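Local coordinates for protein hyaluronidase (Thermobaculum terrenum, PDB 5DIY) that probably removes O-linked N-acetylglucosamine from proteins as a glycoside hydrolase of family 84, its predicted proton donor being replaced in this structure, at residues C[171-176]-C[211-216]; C[268-273]-C[292-297]; C[301-306]-C[355-360]; C[428-433]-C[440-445]. All blocks are in the same frame, centred on the assembly; numbering follows the deposited sequence.

Contact 1: C[171-176]-C[211-216]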
# COMPACT_ATOMS: atom_id res chain seq x y z
N ASP C 171 8.16 -18.49 -0.63
CA ASP C 171 8.73 -19.75 -0.14
C ASP C 171 10.03 -19.47 0.63
O ASP C 171 11.06 -19.16 0.02
CB ASP C 171 8.98 -20.71 -1.32
CG ASP C 171 9.43 -22.11 -0.88
OD1 ASP C 171 9.73 -22.35 0.31
OD2 ASP C 171 9.49 -22.99 -1.77
N PRO C 172 10.00 -19.61 1.98
CA PRO C 172 11.21 -19.33 2.76
C PRO C 172 12.28 -20.44 2.69
O PRO C 172 13.41 -20.20 3.11
CB PRO C 172 10.68 -19.22 4.19
CG PRO C 172 9.54 -20.19 4.22
CD PRO C 172 8.94 -20.17 2.83
N ASN C 173 11.93 -21.61 2.15
CA ASN C 173 12.87 -22.74 2.04
C ASN C 173 13.47 -22.92 0.65
O ASN C 173 14.05 -23.96 0.36
CB ASN C 173 12.19 -24.03 2.53
CG ASN C 173 11.87 -23.98 4.01
OD1 ASN C 173 10.74 -24.20 4.42
ND2 ASN C 173 12.87 -23.66 4.82
N LEU C 174 13.37 -21.90 -0.19
CA LEU C 174 13.90 -21.95 -1.55
C LEU C 174 15.42 -22.09 -1.51
O LEU C 174 16.08 -21.53 -0.63
CB LEU C 174 13.51 -20.67 -2.31
CG LEU C 174 13.67 -20.66 -3.83
CD1 LEU C 174 12.61 -21.53 -4.49
CD2 LEU C 174 13.58 -19.23 -4.34
N GLU C 175 15.97 -22.85 -2.46
CA GLU C 175 17.41 -23.14 -2.52
C GLU C 175 18.26 -21.87 -2.55
O GLU C 175 19.25 -21.76 -1.82
CB GLU C 175 17.72 -24.01 -3.74
CG GLU C 175 19.19 -24.39 -3.91
CD GLU C 175 19.43 -25.33 -5.08
OE1 GLU C 175 19.09 -26.53 -4.95
OE2 GLU C 175 19.95 -24.88 -6.12
N TYR C 176 17.87 -20.93 -3.41
CA TYR C 176 18.48 -19.60 -3.47
C TYR C 176 18.66 -18.97 -2.06
O TYR C 176 19.75 -18.50 -1.73
CB TYR C 176 17.63 -18.69 -4.39
CG TYR C 176 17.95 -17.22 -4.31
CD1 TYR C 176 17.40 -16.43 -3.29
CD2 TYR C 176 18.77 -16.60 -5.25
CE1 TYR C 176 17.69 -15.08 -3.20
CE2 TYR C 176 19.06 -15.24 -5.17
CZ TYR C 176 18.51 -14.49 -4.14
OH TYR C 176 18.78 -13.15 -4.03
N GLN C 211 14.19 -17.19 9.03
CA GLN C 211 15.37 -17.08 9.89
C GLN C 211 16.30 -18.29 9.76
O GLN C 211 17.51 -18.13 9.73
CB GLN C 211 14.96 -16.85 11.36
CG GLN C 211 16.08 -17.05 12.38
CD GLN C 211 15.70 -16.58 13.78
OE1 GLN C 211 14.52 -16.42 14.10
NE2 GLN C 211 16.70 -16.38 14.62
N LYS C 212 15.73 -19.50 9.68
CA LYS C 212 16.51 -20.73 9.54
C LYS C 212 17.27 -20.77 8.22
O LYS C 212 18.47 -21.02 8.21
CB LYS C 212 15.62 -21.98 9.65
CG LYS C 212 15.03 -22.20 11.04
N SER C 213 16.58 -20.49 7.11
CA SER C 213 17.22 -20.49 5.79
C SER C 213 18.30 -19.42 5.66
O SER C 213 19.36 -19.68 5.11
CB SER C 213 16.18 -20.30 4.68
OG SER C 213 15.22 -21.34 4.71
N LEU C 214 18.03 -18.23 6.20
CA LEU C 214 19.01 -17.13 6.12
C LEU C 214 20.14 -17.25 7.15
O LEU C 214 21.14 -16.54 7.04
CB LEU C 214 18.30 -15.78 6.28
CG LEU C 214 17.31 -15.39 5.17
CD1 LEU C 214 16.64 -14.07 5.51
CD2 LEU C 214 17.98 -15.32 3.81
N GLN C 215 19.97 -18.12 8.15
CA GLN C 215 20.89 -18.26 9.28
C GLN C 215 21.08 -16.94 10.04
O GLN C 215 22.13 -16.69 10.60
CB GLN C 215 22.23 -18.87 8.85
CG GLN C 215 22.08 -20.25 8.20
CD GLN C 215 23.40 -20.85 7.77
OE1 GLN C 215 24.43 -20.61 8.39
NE2 GLN C 215 23.37 -21.64 6.70
N ARG C 216 20.02 -16.12 10.05
CA ARG C 216 20.01 -14.84 10.76
C ARG C 216 18.56 -14.35 10.84
O ARG C 216 17.73 -14.75 10.00
CB ARG C 216 20.86 -13.80 10.03
CG ARG C 216 20.23 -13.25 8.74
CD ARG C 216 21.27 -12.79 7.74
NE ARG C 216 22.03 -13.93 7.23
CZ ARG C 216 23.18 -13.85 6.55
NH1 ARG C 216 23.74 -12.67 6.26
NH2 ARG C 216 23.77 -14.97 6.17

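Contact 2: C[268-273]-C[292-297]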
# COMPACT_ATOMS: atom_id res chain seq x y z
N PRO C 268 -1.73 5.47 8.54
CA PRO C 268 -1.29 4.09 8.83
C PRO C 268 0.11 3.99 9.43
O PRO C 268 0.35 3.10 10.25
CB PRO C 268 -1.34 3.40 7.46
CG PRO C 268 -1.29 4.50 6.47
CD PRO C 268 -2.02 5.64 7.11
N LEU C 269 1.02 4.88 9.05
CA LEU C 269 2.37 4.90 9.64
C LEU C 269 2.36 5.20 11.15
O LEU C 269 3.16 4.63 11.90
CB LEU C 269 3.31 5.87 8.91
CG LEU C 269 3.72 5.47 7.48
CD1 LEU C 269 4.54 6.59 6.86
CD2 LEU C 269 4.49 4.15 7.45
N TYR C 270 1.44 6.07 11.58
CA TYR C 270 1.22 6.30 13.01
C TYR C 270 0.90 4.98 13.73
O TYR C 270 1.48 4.68 14.77
CB TYR C 270 0.09 7.31 13.24
CG TYR C 270 -0.11 7.72 14.69
CD1 TYR C 270 -0.81 6.90 15.58
CD2 TYR C 270 0.39 8.93 15.17
CE1 TYR C 270 -0.99 7.26 16.90
CE2 TYR C 270 0.20 9.31 16.50
CZ TYR C 270 -0.49 8.47 17.36
OH TYR C 270 -0.68 8.82 18.68
N THR C 271 -0.00 4.19 13.15
CA THR C 271 -0.42 2.92 13.75
C THR C 271 0.70 1.89 13.72
O THR C 271 0.89 1.13 14.68
CB THR C 271 -1.71 2.36 13.11
OG1 THR C 271 -1.47 1.97 11.74
CG2 THR C 271 -2.84 3.38 13.18
N PHE C 272 1.42 1.86 12.60
CA PHE C 272 2.63 1.06 12.44
C PHE C 272 3.64 1.36 13.56
O PHE C 272 4.14 0.43 14.20
CB PHE C 272 3.20 1.32 11.04
CG PHE C 272 4.60 0.82 10.81
CD1 PHE C 272 4.86 -0.54 10.73
CD2 PHE C 272 5.65 1.71 10.60
CE1 PHE C 272 6.15 -1.02 10.49
CE2 PHE C 272 6.94 1.25 10.35
CZ PHE C 272 7.20 -0.12 10.29
N ALA C 273 3.90 2.64 13.82
CA ALA C 273 4.82 3.07 14.89
C ALA C 273 4.37 2.65 16.30
O ALA C 273 5.19 2.27 17.13
CB ALA C 273 5.03 4.58 14.84
N VAL C 292 -6.03 9.45 13.92
CA VAL C 292 -6.96 10.42 13.32
C VAL C 292 -7.10 11.69 14.17
O VAL C 292 -7.03 12.80 13.64
CB VAL C 292 -8.36 9.80 13.05
CG1 VAL C 292 -9.40 10.87 12.70
CG2 VAL C 292 -8.29 8.77 11.93
N SER C 293 -7.28 11.53 15.48
CA SER C 293 -7.41 12.66 16.42
C SER C 293 -6.18 13.58 16.42
O SER C 293 -6.31 14.79 16.21
CB SER C 293 -7.66 12.16 17.84
OG SER C 293 -8.80 11.34 17.88
N THR C 294 -5.00 12.99 16.63
CA THR C 294 -3.72 13.72 16.63
C THR C 294 -3.46 14.43 15.31
O THR C 294 -3.18 15.63 15.28
CB THR C 294 -2.54 12.75 16.89
OG1 THR C 294 -2.72 12.09 18.14
CG2 THR C 294 -1.20 13.50 16.89
N LEU C 295 -3.55 13.69 14.21
CA LEU C 295 -3.17 14.19 12.89
C LEU C 295 -4.24 15.06 12.22
O LEU C 295 -3.90 16.04 11.57
CB LEU C 295 -2.80 13.02 11.97
CG LEU C 295 -1.62 12.16 12.45
CD1 LEU C 295 -1.59 10.80 11.75
CD2 LEU C 295 -0.29 12.89 12.25
N LEU C 296 -5.51 14.70 12.37
CA LEU C 296 -6.62 15.36 11.67
C LEU C 296 -7.62 16.11 12.56
O LEU C 296 -8.38 16.92 12.06
CB LEU C 296 -7.38 14.34 10.81
CG LEU C 296 -6.56 13.45 9.88
CD1 LEU C 296 -7.47 12.49 9.13
CD2 LEU C 296 -5.75 14.28 8.90
N GLY C 297 -7.63 15.83 13.87
CA GLY C 297 -8.52 16.50 14.81
C GLY C 297 -9.67 15.62 15.27
O GLY C 297 -10.26 14.90 14.46
O HOH W 1 0.08 11.21 19.33

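Contact 3: C[301-306]-C[355-360]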
# COMPACT_ATOMS: atom_id res chain seq x y z
N LEU C 301 -13.24 12.65 13.63
CA LEU C 301 -13.10 11.24 13.95
C LEU C 301 -14.25 10.37 13.42
O LEU C 301 -14.00 9.40 12.70
CB LEU C 301 -12.93 11.05 15.46
CG LEU C 301 -12.70 9.63 16.00
CD1 LEU C 301 -11.58 8.93 15.24
CD2 LEU C 301 -12.42 9.68 17.49
N SER C 302 -15.49 10.71 13.76
CA SER C 302 -16.65 9.89 13.35
C SER C 302 -16.84 9.92 11.83
O SER C 302 -17.21 8.91 11.23
CB SER C 302 -17.93 10.29 14.09
OG SER C 302 -18.34 11.61 13.76
N ALA C 303 -16.57 11.07 11.21
CA ALA C 303 -16.55 11.17 9.75
C ALA C 303 -15.45 10.32 9.09
O ALA C 303 -15.67 9.72 8.04
CB ALA C 303 -16.41 12.62 9.33
N MET C 304 -14.28 10.29 9.71
CA MET C 304 -13.19 9.44 9.21
C MET C 304 -13.53 7.96 9.36
O MET C 304 -13.35 7.20 8.43
CB MET C 304 -11.85 9.78 9.88
CG MET C 304 -11.18 11.04 9.33
SD MET C 304 -10.84 11.01 7.56
CE MET C 304 -9.66 9.66 7.47
N GLU C 305 -14.03 7.58 10.54
CA GLU C 305 -14.53 6.22 10.77
C GLU C 305 -15.46 5.79 9.63
O GLU C 305 -15.27 4.73 9.03
CB GLU C 305 -15.27 6.13 12.11
CG GLU C 305 -14.38 6.12 13.35
CD GLU C 305 -13.81 4.75 13.70
OE1 GLU C 305 -13.86 3.81 12.87
OE2 GLU C 305 -13.30 4.59 14.83
N LYS C 306 -16.44 6.63 9.31
CA LYS C 306 -17.42 6.32 8.27
C LYS C 306 -16.81 6.22 6.87
O LYS C 306 -17.12 5.31 6.12
CB LYS C 306 -18.55 7.36 8.25
CG LYS C 306 -19.76 6.92 7.44
CD LYS C 306 -20.53 5.85 8.21
CE LYS C 306 -21.41 5.03 7.31
NZ LYS C 306 -21.92 3.84 8.04
N GLN C 355 -23.45 11.58 3.20
CA GLN C 355 -23.49 13.02 2.88
C GLN C 355 -22.86 13.87 3.98
O GLN C 355 -22.05 14.76 3.68
CB GLN C 355 -24.93 13.50 2.64
CG GLN C 355 -25.51 12.97 1.34
CD GLN C 355 -27.00 13.23 1.18
OE1 GLN C 355 -27.71 13.51 2.15
NE2 GLN C 355 -27.48 13.14 -0.05
N THR C 356 -23.24 13.60 5.22
CA THR C 356 -22.67 14.24 6.41
C THR C 356 -21.15 14.04 6.48
O THR C 356 -20.41 14.98 6.76
CB THR C 356 -23.31 13.67 7.69
OG1 THR C 356 -24.70 13.97 7.70
CG2 THR C 356 -22.67 14.22 8.97
N THR C 357 -20.73 12.80 6.24
CA THR C 357 -19.32 12.44 6.23
C THR C 357 -18.54 13.20 5.17
O THR C 357 -17.50 13.78 5.48
CB THR C 357 -19.15 10.92 6.00
OG1 THR C 357 -19.72 10.22 7.11
CG2 THR C 357 -17.68 10.53 5.86
N TYR C 358 -19.04 13.20 3.94
CA TYR C 358 -18.39 13.94 2.87
C TYR C 358 -18.30 15.42 3.21
O TYR C 358 -17.22 16.01 3.13
CB TYR C 358 -19.10 13.77 1.53
CG TYR C 358 -18.58 14.74 0.49
CD1 TYR C 358 -17.42 14.44 -0.23
CD2 TYR C 358 -19.21 15.97 0.26
CE1 TYR C 358 -16.92 15.33 -1.17
CE2 TYR C 358 -18.72 16.87 -0.67
CZ TYR C 358 -17.57 16.54 -1.39
OH TYR C 358 -17.08 17.41 -2.32
N SER C 359 -19.44 16.01 3.57
CA SER C 359 -19.51 17.45 3.86
C SER C 359 -18.51 17.88 4.94
O SER C 359 -17.82 18.88 4.78
CB SER C 359 -20.93 17.85 4.26
OG SER C 359 -21.79 17.81 3.12
N ARG C 360 -18.43 17.10 6.01
CA ARG C 360 -17.47 17.31 7.10
C ARG C 360 -16.02 17.32 6.61
O ARG C 360 -15.28 18.28 6.84
CB ARG C 360 -17.67 16.21 8.16
CG ARG C 360 -16.62 16.13 9.27
CD ARG C 360 -16.65 17.32 10.20
NE ARG C 360 -17.89 17.40 10.99
CZ ARG C 360 -18.07 18.17 12.06
NH1 ARG C 360 -17.10 18.96 12.54
NH2 ARG C 360 -19.26 18.16 12.67

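Contact 4: C[428-433]-C[440-445]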
# COMPACT_ATOMS: atom_id res chain seq x y z
N ASP C 428 -20.81 5.66 -16.75
CA ASP C 428 -19.77 6.64 -16.38
C ASP C 428 -18.84 6.10 -15.30
O ASP C 428 -17.64 6.40 -15.31
CB ASP C 428 -20.38 7.95 -15.82
CG ASP C 428 -21.11 8.78 -16.86
OD1 ASP C 428 -20.87 8.63 -18.08
OD2 ASP C 428 -21.93 9.63 -16.43
N ALA C 429 -19.40 5.34 -14.35
CA ALA C 429 -18.64 4.78 -13.23
C ALA C 429 -17.56 3.76 -13.65
O ALA C 429 -16.61 3.53 -12.91
CB ALA C 429 -19.57 4.17 -12.19
N VAL C 430 -17.69 3.18 -14.85
CA VAL C 430 -16.61 2.37 -15.44
C VAL C 430 -15.27 3.15 -15.49
O VAL C 430 -14.21 2.56 -15.31
CB VAL C 430 -16.99 1.82 -16.83
CG1 VAL C 430 -15.80 1.12 -17.51
CG2 VAL C 430 -18.16 0.85 -16.72
N ASP C 431 -15.35 4.47 -15.69
CA ASP C 431 -14.18 5.36 -15.74
C ASP C 431 -13.69 5.95 -14.41
O ASP C 431 -12.76 6.77 -14.42
CB ASP C 431 -14.44 6.52 -16.72
CG ASP C 431 -14.65 6.05 -18.14
OD1 ASP C 431 -14.04 5.03 -18.52
OD2 ASP C 431 -15.41 6.71 -18.88
N PHE C 432 -14.29 5.57 -13.28
CA PHE C 432 -13.80 6.04 -11.98
C PHE C 432 -12.34 5.64 -11.80
O PHE C 432 -11.96 4.55 -12.18
CB PHE C 432 -14.66 5.49 -10.82
CG PHE C 432 -15.94 6.27 -10.56
CD1 PHE C 432 -16.48 7.16 -11.50
CD2 PHE C 432 -16.62 6.09 -9.36
CE1 PHE C 432 -17.66 7.84 -11.23
CE2 PHE C 432 -17.80 6.77 -9.09
CZ PHE C 432 -18.32 7.65 -10.03
N ARG C 433 -11.55 6.56 -11.26
CA ARG C 433 -10.11 6.36 -11.06
C ARG C 433 -9.77 5.64 -9.75
O ARG C 433 -8.69 5.04 -9.65
CB ARG C 433 -9.38 7.70 -11.08
CG ARG C 433 -9.50 8.49 -12.38
CD ARG C 433 -9.48 9.99 -12.09
NE ARG C 433 -9.25 10.82 -13.26
CZ ARG C 433 -9.32 12.15 -13.28
NH1 ARG C 433 -9.62 12.84 -12.17
NH2 ARG C 433 -9.08 12.81 -14.41
N VAL C 440 -19.10 -2.50 -4.55
CA VAL C 440 -20.26 -2.85 -3.74
C VAL C 440 -21.45 -1.95 -4.09
O VAL C 440 -22.55 -2.43 -4.32
CB VAL C 440 -19.96 -2.76 -2.23
CG1 VAL C 440 -21.18 -3.20 -1.41
CG2 VAL C 440 -18.75 -3.62 -1.87
N VAL C 441 -21.21 -0.64 -4.16
CA VAL C 441 -22.27 0.30 -4.54
C VAL C 441 -22.64 0.06 -6.00
O VAL C 441 -23.82 -0.01 -6.34
CB VAL C 441 -21.89 1.76 -4.26
CG1 VAL C 441 -22.99 2.71 -4.74
CG2 VAL C 441 -21.66 1.97 -2.78
N ARG C 442 -21.63 -0.10 -6.86
CA ARG C 442 -21.85 -0.45 -8.27
C ARG C 442 -22.81 -1.62 -8.43
O ARG C 442 -23.84 -1.49 -9.11
CB ARG C 442 -20.52 -0.79 -8.96
CG ARG C 442 -20.62 -0.97 -10.46
CD ARG C 442 -19.36 -1.62 -11.02
NE ARG C 442 -18.20 -0.75 -10.82
CZ ARG C 442 -17.88 0.29 -11.59
NH1 ARG C 442 -18.61 0.61 -12.65
NH2 ARG C 442 -16.80 1.01 -11.30
N ASN C 443 -22.49 -2.75 -7.78
CA ASN C 443 -23.29 -3.97 -7.93
C ASN C 443 -24.71 -3.79 -7.38
O ASN C 443 -25.66 -4.33 -7.94
CB ASN C 443 -22.62 -5.19 -7.26
CG ASN C 443 -21.27 -5.56 -7.90
OD1 ASN C 443 -20.98 -5.24 -9.05
ND2 ASN C 443 -20.45 -6.25 -7.13
N PHE C 444 -24.86 -3.01 -6.31
CA PHE C 444 -26.18 -2.69 -5.78
C PHE C 444 -26.99 -1.90 -6.80
O PHE C 444 -28.13 -2.24 -7.07
CB PHE C 444 -26.08 -1.92 -4.46
CG PHE C 444 -27.42 -1.53 -3.88
CD1 PHE C 444 -28.30 -2.50 -3.41
CD2 PHE C 444 -27.81 -0.18 -3.82
CE1 PHE C 444 -29.54 -2.15 -2.88
CE2 PHE C 444 -29.04 0.18 -3.30
CZ PHE C 444 -29.91 -0.80 -2.82
N LEU C 445 -26.38 -0.86 -7.37
CA LEU C 445 -27.05 -0.03 -8.39
C LEU C 445 -27.43 -0.81 -9.65
O LEU C 445 -28.53 -0.63 -10.19
CB LEU C 445 -26.18 1.20 -8.72
CG LEU C 445 -26.02 2.19 -7.57
CD1 LEU C 445 -24.97 3.26 -7.87
CD2 LEU C 445 -27.34 2.83 -7.19

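Contact 1: C[171-176]-C[211-216]
S213 ties the last turn of helix 204-214 to P172 and N173 in the turn just ahead of helix 175-183, a small polar contact on the outer layer of the (beta/alpha)8 barrel. The S213 hydroxyl donates to the carbonyl: OG lies 2.7 Å from P172 O, tilted 30° from the plane of that carbonyl. With chi1 at -59°, OG stands beside its own backbone N and faces the turn. N173 ND2 adds a weak bond to the same S213 OG, at 3.3 Å and bent to 128° at the hydrogen. The accepting loop is itself braced: D171 to L174 form a type I turn, and D171 OD1 takes the backbone N of N173 at 3.0 Å, an Asx turn. Replacing S213 with an alanine would probably leave P172 O without this donor and the N173 amide without its mate. Just past S213 the helix closes in a Schellman motif with Q215 at C-prime, and R216 NE folds back onto L214 O at 2.8 Å. Around this, P172 also packs on E209 and V210 of helix 204-214, while L214 and R216 rest against V190 of strand 189-192.

Contact 2: C[268-273]-C[292-297]
T294 OG1 is held from two directions: its hydroxyl bonds the Q290 carbonyl one turn back in its own helix, and a water donates to it at 3.2 Å. The same water reaches Y270 OH at 2.6 Å, meeting the tyrosine at the ring edge and in the ring plane. The two hydroxyls are too far apart to bond directly, with Y270 OH 3.9 Å from T294 OG1, so the water is what bridges them. The two side chains cross at about a right angle. Y270 reaches over because its ring swings anti to the backbone N (chi1 -174°), which sends the phenol out from helix 262-277 toward helix 284-296. Nearer the tyrosine's root the contact turns apolar: L295 CD1 sits 4.2 Å from Y270 CB. Next door, the backbone is pinned by P268 O, which accepts both F272 N, at 2.9 Å, and the hydroxyl of T271, whose OG1 comes within 2.6 Å of P268 O. That hydroxyl in turn receives Y240 N, tying the helix to a neighbouring loop. Helix 262-277 follows the eighth barrel strand, as expected for the last helix of a TIM barrel. F272 and L269 lie on strand 251-256, Y270 also touches Q290 and A291, and V292 and L296 of helix 284-296 pack against helix 301-308.

Contact 3: C[301-306]-C[355-360]
Within 301-306 and 355-360, the CA atoms of A303 and T357 come nearest, 4.7 Å apart. The A303 methyl sits closest to the arginine chain, A303 CB 3.5 Å from R360 CG, whereas the guanidinium is carried on by bends at chi2 and chi3, and R360 also touches D299 and N300. The A303 carbonyl, in turn, receives the threonine methyl, with T357 CG2 only 3.1 Å from A303 O, a tight approach. That methyl is anti to the backbone N of T357 (chi1 -64°, measured to OG1), which aims it at the other helix. The segments cross steeply, at -119° with axes 8.9 Å apart, and this crossing packs helix 301-308, which follows helix 284-296 in the chain, on the long helix 340-362. Next along, M304 turns to the other side, onto W288 and V292 of helix 284-296. One turn on from A303, K306 lies across T357 at about a right angle: its CB is 3.3 Å from T357 OG1, a hydroxyl already bonded to S353 O. Beyond CG the lysine bends away at chi2 (74°), and its NZ forms a salt bridge with E350 and a hydrogen bond with Q309.

Contact 4: C[428-433]-C[440-445]
The guanidinium of R442 presents its edge to the backbone of the 428-433 segment, with A429 O and V430 N both lying near its plane. Another flat group, the F432 ring, has A429 CA 3.6 Å above one face and meets W382 edge-to-face. The bond that carries the contact runs from R442 NH2 to A429 O, 3.0 Å long and nearly straight at 163°. The donor stands well above the carbonyl plane, 62° out of it, while F432 N takes the same A429 O from the opposite face at 3.1 Å, so two donors grip one oxygen. These residues belong to the connection between helix 412-428 and helix 440-451 in the C-terminal helical region; L445 packs back on L422 and L426, closing the pair of helices against each other. The arginine reaches across by a chain extended through chi2 that then bends at chi3 (-64°). Its NH1 rests on apolar neighbours, 3.7 Å from A429 CB and 4.1 Å from V430 CG2, and its NE forms a salt bridge with D439. A leucine in place of R442 would probably leave A429 O with one donor fewer and D439 without its charge partner. L426, from helix 412-428, also touches the arginine chain.

The four contacts follow one another along the chain, each closing before the next opens. Contact 1 joins the turn before helix 175-183 to helix 204-214 of the barrel's outer layer, and contact 2 joins helix 262-277, after the eighth strand, to helix 284-296, the next in the chain; their centres are 35 Å apart. Contacts 2 and 3 touch: V292 CG1 lies 3.8 Å from M304 CG, so packing runs on from the barrel's last helix to helix 340-362. Contact 4 stands in the C-terminal helices, its centre 21 Å from that of contact 3 and 44 Å from that of contact 1. Together they lead from the barrel's outer layer into the helical region beyond.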